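Local coordinates for putative oxidoreductase (Thermus thermophilus, PDB 2ISM), which is a putative oxidoreductase of the beta-propeller class that carries bound calcium, its precise function not being established, at residues B[28-33]-B[346-351]; B[102-107]-B[123-128]; B[157-162]-B[245-250]; B[213-218]-B[234-239]. All coordinates share one frame; numbering follows the deposited sequence.

Contact 1: B[28-33]-B[346-351]; sequences GGLEVP and DRVLRL
Asp346 OD2 is gripped by two backbone amides, one across the contact from Val32 N at 3.0 Å and the other from Arg335 N, while its partner oxygen OD1 is bonded to Thr332 OG1. This carboxylate sits where the beta-propeller closes its ring: strand 23-27 pairs with the C-terminal strand 348-351, so one four-stranded blade is built from both ends of the chain. Val32 N reaches OD2 on the anti side, 19° out of the carboxylate plane. Asp346 thereby pins the loop that leads from strand 23-27 into the next blade.

The Pro33 ring lies obliquely across Asp346, with its CD 3.7 Å from Asp346 CB. Its CG approaches the Asp346 carbonyl oxygen, a buried atom without a polar partner in the model. Arg347 brings its CG to 4.0 Å from Gly28 CA, and its guanidinium group carries on to a salt bridge with Glu25. Ile46 of the neighbouring blade touches Leu30, Pro33 and Val348. Leu30 turns its CG away from its own carbonyl carbon (chi1 -57°), and the CD1 methyl then meets Val348 CG2 at 3.7 Å.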
loop_
_atom_site.group_PDB
_atom_site.type_symbol
_atom_site.label_atom_id
_atom_site.label_comp_id
_atom_site.label_asym_id
_atom_site.label_seq_id
_atom_site.Cartn_x
_atom_site.Cartn_y
_atom_site.Cartn_z
ATOM N N GLY B 28 -1.067 -4.804 -23.553
ATOM C CA GLY B 28 -0.546 -6.120 -23.885
ATOM C C GLY B 28 0.053 -6.203 -25.280
ATOM O O GLY B 28 0.259 -5.184 -25.945
ATOM N N GLY B 29 0.337 -7.425 -25.719
ATOM C CA GLY B 29 0.915 -7.634 -27.033
ATOM C C GLY B 29 2.408 -7.364 -27.077
ATOM O O GLY B 29 2.994 -7.312 -28.155
ATOM N N LEU B 30 3.026 -7.206 -25.907
ATOM C CA LEU B 30 4.459 -6.920 -25.818
ATOM C C LEU B 30 5.310 -8.187 -25.884
ATOM O O LEU B 30 4.855 -9.274 -25.527
ATOM C CB LEU B 30 4.757 -6.173 -24.511
ATOM C CG LEU B 30 3.997 -4.859 -24.283
ATOM C CD1 LEU B 30 3.945 -4.541 -22.799
ATOM C CD2 LEU B 30 4.672 -3.725 -25.058
ATOM N N GLU B 31 6.548 -8.047 -26.345
ATOM C CA GLU B 31 7.438 -9.194 -26.433
ATOM C C GLU B 31 8.503 -9.099 -25.347
ATOM O O GLU B 31 9.513 -8.415 -25.509
ATOM C CB GLU B 31 8.104 -9.259 -27.807
ATOM C CG GLU B 31 8.599 -10.651 -28.150
ATOM C CD GLU B 31 9.262 -10.723 -29.505
ATOM O OE1 GLU B 31 9.090 -9.777 -30.309
ATOM O OE2 GLU B 31 9.950 -11.734 -29.765
ATOM N N VAL B 32 8.252 -9.785 -24.240
ATOM C CA VAL B 32 9.162 -9.807 -23.101
ATOM C C VAL B 32 9.462 -8.423 -22.507
ATOM O O VAL B 32 10.589 -7.926 -22.594
ATOM C CB VAL B 32 10.506 -10.499 -23.469
ATOM C CG1 VAL B 32 11.301 -10.806 -22.197
ATOM C CG2 VAL B 32 10.236 -11.787 -24.244
ATOM N N PRO B 33 8.445 -7.770 -21.917
ATOM C CA PRO B 33 8.658 -6.448 -21.311
ATOM C C PRO B 33 9.539 -6.669 -20.081
ATOM O O PRO B 33 9.077 -7.117 -19.030
ATOM C CB PRO B 33 7.241 -5.991 -20.965
ATOM C CG PRO B 33 6.490 -7.280 -20.787
ATOM C CD PRO B 33 7.016 -8.122 -21.919
ATOM N N ASP B 346 2.003 -11.169 -22.661
ATOM C CA ASP B 346 3.010 -10.259 -22.176
ATOM C C ASP B 346 2.751 -8.825 -21.818
ATOM O O ASP B 346 3.355 -7.861 -22.307
ATOM C CB ASP B 346 4.289 -10.331 -22.998
ATOM C CG ASP B 346 5.103 -11.564 -22.636
ATOM O OD1 ASP B 346 4.571 -12.353 -21.821
ATOM O OD2 ASP B 346 6.230 -11.757 -23.139
ATOM N N ARG B 347 1.732 -8.735 -20.985
ATOM C CA ARG B 347 1.143 -7.498 -20.562
ATOM C C ARG B 347 1.814 -6.827 -19.391
ATOM O O ARG B 347 2.633 -7.418 -18.676
ATOM C CB ARG B 347 -0.251 -7.888 -20.067
ATOM C CG ARG B 347 -1.051 -8.846 -20.945
ATOM C CD ARG B 347 -2.321 -9.273 -20.200
ATOM N NE ARG B 347 -3.383 -9.726 -21.096
ATOM C CZ ARG B 347 -3.369 -10.874 -21.762
ATOM N NH1 ARG B 347 -2.345 -11.704 -21.635
ATOM N NH2 ARG B 347 -4.377 -11.184 -22.564
ATOM N N VAL B 348 1.427 -5.578 -19.209
ATOM C CA VAL B 348 1.859 -4.778 -18.089
ATOM C C VAL B 348 0.588 -4.822 -17.245
ATOM O O VAL B 348 -0.481 -4.432 -17.715
ATOM C CB VAL B 348 2.134 -3.330 -18.507
ATOM C CG1 VAL B 348 2.312 -2.463 -17.270
ATOM C CG2 VAL B 348 3.382 -3.270 -19.380
ATOM N N LEU B 349 0.699 -5.326 -16.023
ATOM C CA LEU B 349 -0.454 -5.423 -15.140
ATOM C C LEU B 349 -0.333 -4.431 -13.996
ATOM O O LEU B 349 0.765 -4.155 -13.513
ATOM C CB LEU B 349 -0.567 -6.843 -14.574
ATOM C CG LEU B 349 -0.610 -7.989 -15.590
ATOM C CD1 LEU B 349 -0.590 -9.317 -14.863
ATOM C CD2 LEU B 349 -1.865 -7.870 -16.454
ATOM N N ARG B 350 -1.470 -3.892 -13.568
ATOM C CA ARG B 350 -1.496 -2.942 -12.467
ATOM C C ARG B 350 -2.304 -3.562 -11.332
ATOM O O ARG B 350 -3.459 -3.937 -11.523
ATOM C CB ARG B 350 -2.136 -1.630 -12.925
ATOM C CG ARG B 350 -2.185 -0.536 -11.868
ATOM C CD ARG B 350 -2.526 0.792 -12.523
ATOM N NE ARG B 350 -3.712 0.671 -13.363
ATOM C CZ ARG B 350 -3.940 1.397 -14.453
ATOM N NH1 ARG B 350 -3.060 2.307 -14.846
ATOM N NH2 ARG B 350 -5.050 1.208 -15.154
ATOM N N LEU B 351 -1.687 -3.682 -10.162
ATOM C CA LEU B 351 -2.346 -4.272 -9.004
ATOM C C LEU B 351 -2.716 -3.199 -7.990
ATOM O O LEU B 351 -1.842 -2.571 -7.390
ATOM C CB LEU B 351 -1.441 -5.324 -8.358
ATOM C CG LEU B 351 -1.357 -6.676 -9.079
ATOM C CD1 LEU B 351 -0.857 -6.483 -10.506
ATOM C CD2 LEU B 351 -0.431 -7.604 -8.307
#

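Contact 2: B[102-107]-B[123-128]; sequences GLRNQV and VLDGIP
A classic beta bulge interrupts this antiparallel hairpin of strands 104-112 and 117-127, where Val123 and Leu124 together face Val107. Val107 O accepts from both of their amides, at 2.7 Å from Val123 N and 3.2 Å from Leu124 N, and Val107 N returns a bond to Leu124 O. The bulge moves the register by one residue, after which Asn105 and Ile127 form a second hydrogen-bonded pair, Asn105 N lying 2.7 Å from Ile127 O. Asn105, Val107, Leu124 and Ile127 share one face of the sheet.

The distinctive side-chain feature is a bidentate salt bridge. Arg104 takes Asp125 side-on, NE to OD1 at 2.9 Å and NH2 to OD2 also at 2.9 Å, with the guanidinium and carboxylate planes only 28° apart. The NE bond is almost straight, at 173°. To get there the arginine bends sharply at its second torsion (chi2 -75°), which swings the head group alongside the carboxylate. NH1 at the far end of the head group is bonded to Gly102 O and Glu100 O, and these fix its rotation. Asp125 OD1 also accepts from Gly126 N, which meets it from above the carboxylate plane.

Strand 117-127 is an outer strand of its blade, and strand 92-98 flanks strand 104-112 on its other edge, Tyr95 touching Asn105 and Ile127. From the next blade, Leu172 and Leu174 of strand 170-174 pack on Leu124.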
loop_
_atom_site.group_PDB
_atom_site.type_symbol
_atom_site.label_atom_id
_atom_site.label_comp_id
_atom_site.label_asym_id
_atom_site.label_seq_id
_atom_site.Cartn_x
_atom_site.Cartn_y
_atom_site.Cartn_z
ATOM N N GLY B 102 31.925 -6.401 -31.402
ATOM C CA GLY B 102 32.283 -7.377 -30.390
ATOM C C GLY B 102 31.076 -7.646 -29.509
ATOM O O GLY B 102 30.314 -6.729 -29.196
ATOM N N LEU B 103 30.893 -8.899 -29.110
ATOM C CA LEU B 103 29.758 -9.266 -28.276
ATOM C C LEU B 103 30.007 -8.965 -26.801
ATOM O O LEU B 103 30.939 -9.497 -26.200
ATOM C CB LEU B 103 29.448 -10.756 -28.447
ATOM C CG LEU B 103 28.321 -11.350 -27.595
ATOM C CD1 LEU B 103 26.980 -10.722 -27.968
ATOM C CD2 LEU B 103 28.274 -12.853 -27.819
ATOM N N ARG B 104 29.177 -8.105 -26.220
ATOM C CA ARG B 104 29.315 -7.777 -24.807
ATOM C C ARG B 104 28.083 -7.033 -24.308
ATOM O O ARG B 104 27.257 -6.582 -25.102
ATOM C CB ARG B 104 30.577 -6.929 -24.564
ATOM C CG ARG B 104 30.467 -5.440 -24.885
ATOM C CD ARG B 104 30.473 -5.132 -26.383
ATOM N NE ARG B 104 30.659 -3.697 -26.626
ATOM C CZ ARG B 104 30.810 -3.145 -27.828
ATOM N NH1 ARG B 104 30.796 -3.897 -28.921
ATOM N NH2 ARG B 104 30.987 -1.835 -27.939
ATOM N N ASN B 105 27.944 -6.942 -22.991
ATOM C CA ASN B 105 26.828 -6.212 -22.403
ATOM C C ASN B 105 27.337 -4.811 -22.065
ATOM O O ASN B 105 28.536 -4.602 -21.862
ATOM C CB ASN B 105 26.304 -6.918 -21.142
ATOM C CG ASN B 105 25.414 -8.117 -21.466
ATOM O OD1 ASN B 105 25.742 -9.267 -21.153
ATOM N ND2 ASN B 105 24.286 -7.848 -22.096
ATOM N N GLN B 106 26.430 -3.847 -22.025
ATOM C CA GLN B 106 26.806 -2.478 -21.726
ATOM C C GLN B 106 25.606 -1.699 -21.238
ATOM O O GLN B 106 24.464 -2.110 -21.428
ATOM C CB GLN B 106 27.349 -1.788 -22.983
ATOM C CG GLN B 106 26.431 -1.919 -24.185
ATOM C CD GLN B 106 26.871 -1.085 -25.379
ATOM O OE1 GLN B 106 28.059 -1.005 -25.703
ATOM N NE2 GLN B 106 25.907 -0.478 -26.051
ATOM N N VAL B 107 25.886 -0.576 -20.597
ATOM C CA VAL B 107 24.846 0.315 -20.132
ATOM C C VAL B 107 25.004 1.525 -21.027
ATOM O O VAL B 107 26.097 2.081 -21.137
ATOM C CB VAL B 107 25.054 0.760 -18.675
ATOM C CG1 VAL B 107 24.030 1.835 -18.326
ATOM C CG2 VAL B 107 24.898 -0.432 -17.732
ATOM N N VAL B 123 27.651 4.276 -21.341
ATOM C CA VAL B 123 27.986 4.670 -19.974
ATOM C C VAL B 123 29.025 3.732 -19.363
ATOM O O VAL B 123 29.928 4.171 -18.647
ATOM C CB VAL B 123 26.713 4.687 -19.104
ATOM C CG1 VAL B 123 27.052 5.025 -17.667
ATOM C CG2 VAL B 123 25.730 5.705 -19.668
ATOM N N LEU B 124 28.882 2.439 -19.639
ATOM C CA LEU B 124 29.813 1.421 -19.165
ATOM C C LEU B 124 29.790 0.315 -20.211
ATOM O O LEU B 124 28.732 -0.238 -20.514
ATOM C CB LEU B 124 29.396 0.848 -17.804
ATOM C CG LEU B 124 30.262 -0.337 -17.345
ATOM C CD1 LEU B 124 31.725 0.092 -17.294
ATOM C CD2 LEU B 124 29.811 -0.838 -15.978
ATOM N N ASP B 125 30.957 -0.000 -20.761
ATOM C CA ASP B 125 31.066 -1.022 -21.795
ATOM C C ASP B 125 31.927 -2.196 -21.324
ATOM O O ASP B 125 32.703 -2.068 -20.377
ATOM C CB ASP B 125 31.693 -0.393 -23.053
ATOM C CG ASP B 125 31.290 -1.106 -24.331
ATOM O OD1 ASP B 125 30.566 -2.120 -24.244
ATOM O OD2 ASP B 125 31.697 -0.649 -25.425
ATOM N N GLY B 126 31.777 -3.345 -21.978
ATOM C CA GLY B 126 32.605 -4.488 -21.626
ATOM C C GLY B 126 32.106 -5.477 -20.593
ATOM O O GLY B 126 32.882 -6.296 -20.106
ATOM N N ILE B 127 30.832 -5.405 -20.231
ATOM C CA ILE B 127 30.303 -6.362 -19.268
ATOM C C ILE B 127 30.251 -7.691 -20.022
ATOM O O ILE B 127 29.864 -7.733 -21.192
ATOM C CB ILE B 127 28.887 -5.972 -18.804
ATOM C CG1 ILE B 127 28.931 -4.611 -18.104
ATOM C CG2 ILE B 127 28.340 -7.042 -17.864
ATOM C CD1 ILE B 127 27.561 -4.046 -17.777
ATOM N N PRO B 128 30.655 -8.790 -19.369
ATOM C CA PRO B 128 30.638 -10.098 -20.031
ATOM C C PRO B 128 29.334 -10.510 -20.717
ATOM O O PRO B 128 28.234 -10.233 -20.240
ATOM C CB PRO B 128 31.009 -11.059 -18.900
ATOM C CG PRO B 128 31.921 -10.233 -18.048
ATOM C CD PRO B 128 31.211 -8.899 -18.007
#

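Contact 3: B[157-162]-B[245-250]; sequences ERELAQ and WPRVVG
Residues 158-162 coil with helical backbone angles but lack regular helical bonding, and they lie against Trp245 and Pro246, which are joined by a cis peptide. That linkage folds the proline back on the tryptophan, with Pro246 CB over the centre of the indole face. Arg158 crosses both rings obliquely, its CB 3.7 Å from Pro246 CB. Its guanidinium group has Trp245 CZ2 over one face, the two planes tilted by 34°, while NH1 forms a salt bridge with Glu226. Ala161 CB comes to the indole edge, 3.9 Å from CD1. Glu154 holds Trp245 NE1, and the indole lies about 5 Å from the bound calcium ion.

Gln162 bends at CG and delivers its amide to the tryptophan backbone: NE2 lies 2.7 Å from Trp245 O in a nearly straight bond, though it arrives from well above the carbonyl plane. Arg247 folds over the same glutamine, with Gln162 CG 3.6 Å above the Arg247 guanidinium plane, over its centre. At the edge of that plane, Arg247 NH1 meets Glu159 OE1 at 2.9 Å on the syn lone pair.

The contact joins two loops of adjacent propeller blades, one between strands 148-151 and 170-174, the other between strands 232-237 and 262-264.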
loop_
_atom_site.group_PDB
_atom_site.type_symbol
_atom_site.label_atom_id
_atom_site.label_comp_id
_atom_site.label_asym_id
_atom_site.label_seq_id
_atom_site.Cartn_x
_atom_site.Cartn_y
_atom_site.Cartn_z
ATOM N N GLU B 157 30.152 -18.896 -16.757
ATOM C CA GLU B 157 31.567 -19.118 -16.473
ATOM C C GLU B 157 31.622 -18.704 -15.008
ATOM O O GLU B 157 32.097 -17.627 -14.653
ATOM C CB GLU B 157 32.437 -18.227 -17.368
ATOM C CG GLU B 157 32.541 -18.756 -18.806
ATOM C CD GLU B 157 33.114 -17.749 -19.797
ATOM O OE1 GLU B 157 34.015 -16.972 -19.416
ATOM O OE2 GLU B 157 32.671 -17.747 -20.966
ATOM N N ARG B 158 31.084 -19.587 -14.171
ATOM C CA ARG B 158 30.955 -19.373 -12.736
ATOM C C ARG B 158 32.097 -18.702 -11.979
ATOM O O ARG B 158 31.845 -17.937 -11.049
ATOM C CB ARG B 158 30.585 -20.695 -12.059
ATOM C CG ARG B 158 31.630 -21.789 -12.160
ATOM C CD ARG B 158 31.038 -23.110 -11.696
ATOM N NE ARG B 158 30.200 -23.719 -12.726
ATOM C CZ ARG B 158 29.099 -24.422 -12.480
ATOM N NH1 ARG B 158 28.404 -24.946 -13.483
ATOM N NH2 ARG B 158 28.678 -24.584 -11.233
ATOM N N GLU B 159 33.341 -18.968 -12.365
ATOM C CA GLU B 159 34.479 -18.365 -11.673
ATOM C C GLU B 159 34.562 -16.845 -11.789
ATOM O O GLU B 159 35.244 -16.195 -10.994
ATOM C CB GLU B 159 35.791 -18.979 -12.161
ATOM C CG GLU B 159 36.073 -20.359 -11.593
ATOM C CD GLU B 159 36.009 -20.385 -10.076
ATOM O OE1 GLU B 159 36.691 -19.558 -9.431
ATOM O OE2 GLU B 159 35.277 -21.236 -9.527
ATOM N N LEU B 160 33.880 -16.270 -12.773
ATOM C CA LEU B 160 33.918 -14.822 -12.934
ATOM C C LEU B 160 33.348 -14.111 -11.710
ATOM O O LEU B 160 33.840 -13.054 -11.317
ATOM C CB LEU B 160 33.126 -14.395 -14.176
ATOM C CG LEU B 160 33.638 -14.879 -15.537
ATOM C CD1 LEU B 160 32.781 -14.284 -16.645
ATOM C CD2 LEU B 160 35.091 -14.474 -15.717
ATOM N N ALA B 161 32.319 -14.702 -11.107
ATOM C CA ALA B 161 31.657 -14.109 -9.943
ATOM C C ALA B 161 32.584 -13.790 -8.777
ATOM O O ALA B 161 32.360 -12.821 -8.050
ATOM C CB ALA B 161 30.536 -15.017 -9.463
ATOM N N GLN B 162 33.614 -14.614 -8.595
ATOM C CA GLN B 162 34.570 -14.431 -7.500
ATOM C C GLN B 162 35.784 -13.601 -7.907
ATOM O O GLN B 162 36.610 -13.235 -7.070
ATOM C CB GLN B 162 35.047 -15.798 -6.996
ATOM C CG GLN B 162 33.986 -16.621 -6.286
ATOM C CD GLN B 162 33.479 -15.945 -5.029
ATOM O OE1 GLN B 162 34.263 -15.443 -4.225
ATOM N NE2 GLN B 162 32.163 -15.940 -4.846
ATOM N N TRP B 245 28.384 -17.433 -4.728
ATOM C CA TRP B 245 28.450 -18.164 -5.993
ATOM C C TRP B 245 29.853 -18.097 -6.599
ATOM O O TRP B 245 30.452 -17.026 -6.664
ATOM C CB TRP B 245 27.428 -17.601 -6.992
ATOM C CG TRP B 245 27.423 -18.330 -8.310
ATOM C CD1 TRP B 245 27.924 -17.884 -9.501
ATOM C CD2 TRP B 245 26.909 -19.648 -8.558
ATOM N NE1 TRP B 245 27.755 -18.843 -10.477
ATOM C CE2 TRP B 245 27.136 -19.933 -9.925
ATOM C CE3 TRP B 245 26.281 -20.615 -7.758
ATOM C CZ2 TRP B 245 26.753 -21.151 -10.510
ATOM C CZ3 TRP B 245 25.901 -21.825 -8.340
ATOM C CH2 TRP B 245 26.141 -22.080 -9.704
ATOM N N PRO B 246 30.403 -19.247 -7.047
ATOM C CA PRO B 246 29.830 -20.599 -7.053
ATOM C C PRO B 246 30.333 -21.462 -5.891
ATOM O O PRO B 246 30.081 -22.668 -5.851
ATOM C CB PRO B 246 30.294 -21.147 -8.388
ATOM C CG PRO B 246 31.697 -20.637 -8.440
ATOM C CD PRO B 246 31.579 -19.194 -7.938
ATOM N N ARG B 247 31.045 -20.842 -4.956
ATOM C CA ARG B 247 31.593 -21.547 -3.800
ATOM C C ARG B 247 30.478 -22.072 -2.903
ATOM O O ARG B 247 30.574 -23.172 -2.352
ATOM C CB ARG B 247 32.474 -20.608 -2.976
ATOM C CG ARG B 247 33.480 -19.789 -3.774
ATOM C CD ARG B 247 34.743 -20.571 -4.086
ATOM N NE ARG B 247 35.835 -19.680 -4.480
ATOM C CZ ARG B 247 36.200 -19.430 -5.735
ATOM N NH1 ARG B 247 35.572 -20.007 -6.749
ATOM N NH2 ARG B 247 37.196 -18.588 -5.973
ATOM N N VAL B 248 29.422 -21.278 -2.761
ATOM C CA VAL B 248 28.296 -21.637 -1.907
ATOM C C VAL B 248 26.958 -21.572 -2.633
ATOM O O VAL B 248 26.730 -20.689 -3.460
ATOM C CB VAL B 248 28.195 -20.681 -0.700
ATOM C CG1 VAL B 248 27.345 -21.305 0.392
ATOM C CG2 VAL B 248 29.579 -20.331 -0.194
ATOM N N VAL B 249 26.081 -22.515 -2.307
ATOM C CA VAL B 249 24.735 -22.577 -2.869
ATOM C C VAL B 249 23.800 -22.651 -1.665
ATOM O O VAL B 249 23.899 -23.571 -0.853
ATOM C CB VAL B 249 24.536 -23.836 -3.749
ATOM C CG1 VAL B 249 23.081 -23.941 -4.190
ATOM C CG2 VAL B 249 25.449 -23.769 -4.963
ATOM N N GLY B 250 22.904 -21.678 -1.546
ATOM C CA GLY B 250 21.988 -21.652 -0.419
ATOM C C GLY B 250 22.683 -21.042 0.784
ATOM O O GLY B 250 23.394 -20.046 0.650
#

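Contact 4: B[213-218]-B[234-239]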
loop_
_atom_site.group_PDB
_atom_site.type_symbol
_atom_site.label_atom_id
_atom_site.label_comp_id
_atom_site.label_asym_id
_atom_site.label_seq_id
_atom_site.Cartn_x
_atom_site.Cartn_y
_atom_site.Cartn_z
ATOM N N THR B 213 14.822 1.661 5.852
ATOM C CA THR B 213 16.252 1.574 6.121
ATOM C C THR B 213 17.186 1.992 4.992
ATOM O O THR B 213 18.334 2.363 5.241
ATOM C CB THR B 213 16.627 0.146 6.522
ATOM O OG1 THR B 213 16.428 -0.725 5.399
ATOM C CG2 THR B 213 15.755 -0.326 7.686
ATOM N N GLY B 214 16.712 1.918 3.755
ATOM C CA GLY B 214 17.557 2.282 2.630
ATOM C C GLY B 214 18.447 1.124 2.216
ATOM O O GLY B 214 19.290 1.257 1.329
ATOM N N GLU B 215 18.262 -0.021 2.867
ATOM C CA GLU B 215 19.045 -1.217 2.563
ATOM C C GLU B 215 18.686 -1.771 1.188
ATOM O O GLU B 215 17.522 -1.750 0.788
ATOM C CB GLU B 215 18.780 -2.299 3.609
ATOM C CG GLU B 215 19.342 -2.007 4.988
ATOM C CD GLU B 215 18.829 -2.989 6.021
ATOM O OE1 GLU B 215 17.607 -2.978 6.280
ATOM O OE2 GLU B 215 19.638 -3.772 6.561
ATOM N N LEU B 216 19.690 -2.284 0.479
ATOM C CA LEU B 216 19.486 -2.850 -0.852
ATOM C C LEU B 216 19.229 -4.351 -0.803
ATOM O O LEU B 216 19.943 -5.094 -0.138
ATOM C CB LEU B 216 20.703 -2.584 -1.739
ATOM C CG LEU B 216 20.700 -3.281 -3.107
ATOM C CD1 LEU B 216 19.513 -2.792 -3.925
ATOM C CD2 LEU B 216 22.008 -3.000 -3.835
ATOM N N PHE B 217 18.190 -4.781 -1.507
ATOM C CA PHE B 217 17.826 -6.187 -1.584
ATOM C C PHE B 217 17.906 -6.582 -3.048
ATOM O O PHE B 217 17.588 -5.782 -3.927
ATOM C CB PHE B 217 16.402 -6.399 -1.075
ATOM C CG PHE B 217 16.265 -6.241 0.406
ATOM C CD1 PHE B 217 16.121 -7.357 1.224
ATOM C CD2 PHE B 217 16.304 -4.981 0.987
ATOM C CE1 PHE B 217 16.017 -7.217 2.609
ATOM C CE2 PHE B 217 16.202 -4.829 2.369
ATOM C CZ PHE B 217 16.058 -5.951 3.181
ATOM N N SER B 218 18.327 -7.814 -3.305
ATOM C CA SER B 218 18.455 -8.293 -4.671
ATOM C C SER B 218 17.935 -9.721 -4.794
ATOM O O SER B 218 17.910 -10.474 -3.820
ATOM C CB SER B 218 19.928 -8.239 -5.094
ATOM O OG SER B 218 20.121 -8.718 -6.411
ATOM N N VAL B 234 17.001 -14.372 -2.364
ATOM C CA VAL B 234 16.820 -12.945 -2.164
ATOM C C VAL B 234 17.945 -12.627 -1.192
ATOM O O VAL B 234 18.066 -13.270 -0.141
ATOM C CB VAL B 234 15.481 -12.595 -1.499
ATOM C CG1 VAL B 234 15.443 -11.096 -1.198
ATOM C CG2 VAL B 234 14.324 -12.982 -2.410
ATOM N N ASN B 235 18.773 -11.653 -1.552
ATOM C CA ASN B 235 19.909 -11.266 -0.727
ATOM C C ASN B 235 19.812 -9.831 -0.223
ATOM O O ASN B 235 19.212 -8.968 -0.868
ATOM C CB ASN B 235 21.217 -11.408 -1.524
ATOM C CG ASN B 235 21.513 -12.837 -1.927
ATOM O OD1 ASN B 235 21.521 -13.177 -3.114
ATOM N ND2 ASN B 235 21.767 -13.684 -0.943
ATOM N N LEU B 236 20.400 -9.594 0.945
ATOM C CA LEU B 236 20.462 -8.265 1.533
ATOM C C LEU B 236 21.883 -7.862 1.159
ATOM O O LEU B 236 22.853 -8.403 1.697
ATOM C CB LEU B 236 20.301 -8.336 3.057
ATOM C CG LEU B 236 20.453 -7.035 3.854
ATOM C CD1 LEU B 236 19.576 -5.952 3.255
ATOM C CD2 LEU B 236 20.072 -7.281 5.313
ATOM N N ILE B 237 22.000 -6.929 0.221
ATOM C CA ILE B 237 23.299 -6.492 -0.283
ATOM C C ILE B 237 24.003 -5.427 0.549
ATOM O O ILE B 237 23.449 -4.361 0.812
ATOM C CB ILE B 237 23.166 -5.952 -1.740
ATOM C CG1 ILE B 237 22.419 -6.968 -2.614
ATOM C CG2 ILE B 237 24.546 -5.675 -2.329
ATOM C CD1 ILE B 237 23.120 -8.296 -2.765
ATOM N N VAL B 238 25.235 -5.727 0.955
ATOM C CA VAL B 238 26.040 -4.781 1.723
ATOM C C VAL B 238 27.279 -4.488 0.887
ATOM O O VAL B 238 27.735 -5.345 0.131
ATOM C CB VAL B 238 26.479 -5.362 3.099
ATOM C CG1 VAL B 238 25.256 -5.712 3.935
ATOM C CG2 VAL B 238 27.363 -6.583 2.903
ATOM N N PRO B 239 27.831 -3.268 0.995
ATOM C CA PRO B 239 29.023 -2.904 0.226
ATOM C C PRO B 239 30.169 -3.882 0.464
ATOM O O PRO B 239 30.498 -4.196 1.614
ATOM C CB PRO B 239 29.351 -1.504 0.742
ATOM C CG PRO B 239 28.017 -0.963 1.124
ATOM C CD PRO B 239 27.372 -2.134 1.815
HETATM O O HOH W 1 22.057 -2.501 2.053
#
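Leu236 lays its CD1 methyl over one face of the Phe217 ring, 3.7 Å from CD1 to the ring centroid and 19° off the normal, a CH-pi contact displaced toward the rim at CZ. The leucine gets there with CG anti to the backbone N (chi1 175°), which carries the methyl across toward the facing strand. Its other methyl, CD2, approaches Glu215 OE2 at 3.7 Å. That carboxylate is tied down elsewhere, OE1 by Thr213 OG1 and Trp302 NE1, OE2 by Gly300 N. Phe275 meets the Phe217 ring edge-to-face.

On the opposite face of the sheet Leu216 and Ile237 run side by side and point the same way, Leu216 CD2 resting 3.8 Å from Ile237 CB. Ile237 also puts CG1 against Ser218 CB at 3.7 Å. Ser218 OG itself is bonded to Gly206 O.

Between these two faces the backbones pair antiparallel. Ser218 and Asn235 exchange two bonds, with Asn235 N 2.7 Å from Ser218 O. Near the strand ends Ile237 N still reaches Leu216 O, but a water takes over the return link, accepting from Leu216 N and donating to Ile237 O, the water oxygen lying 2.6 Å from Ile237 O.

These are the two central strands of a four-stranded blade: Trp302 of strand 301-312 in the next blade touches Leu236, and Ile171 and Tyr197 of the preceding one touch Ile237. Such packing of successive antiparallel blades face against face is typical of a beta-propeller.

In the fold
Contact 1 opens first, just after the N-terminal strand 23-27, and closes last, at strand 348-351; its loop encloses the other three contacts and joins the propeller into a ring. Contact 2 closes a short hairpin within the blade formed by residues 77-127. Contact 3 opens only after that, so the two are in series, yet their nearest atoms are about 4 Å apart. The loop closed by contact 3 spans from one blade to the next and encloses contact 4, the hairpin of strands 216-220 and 232-237. No two contacts cross. Contacts 3 and 4 both approach the calcium ion and lie on the other side of the chain's centre from contact 1.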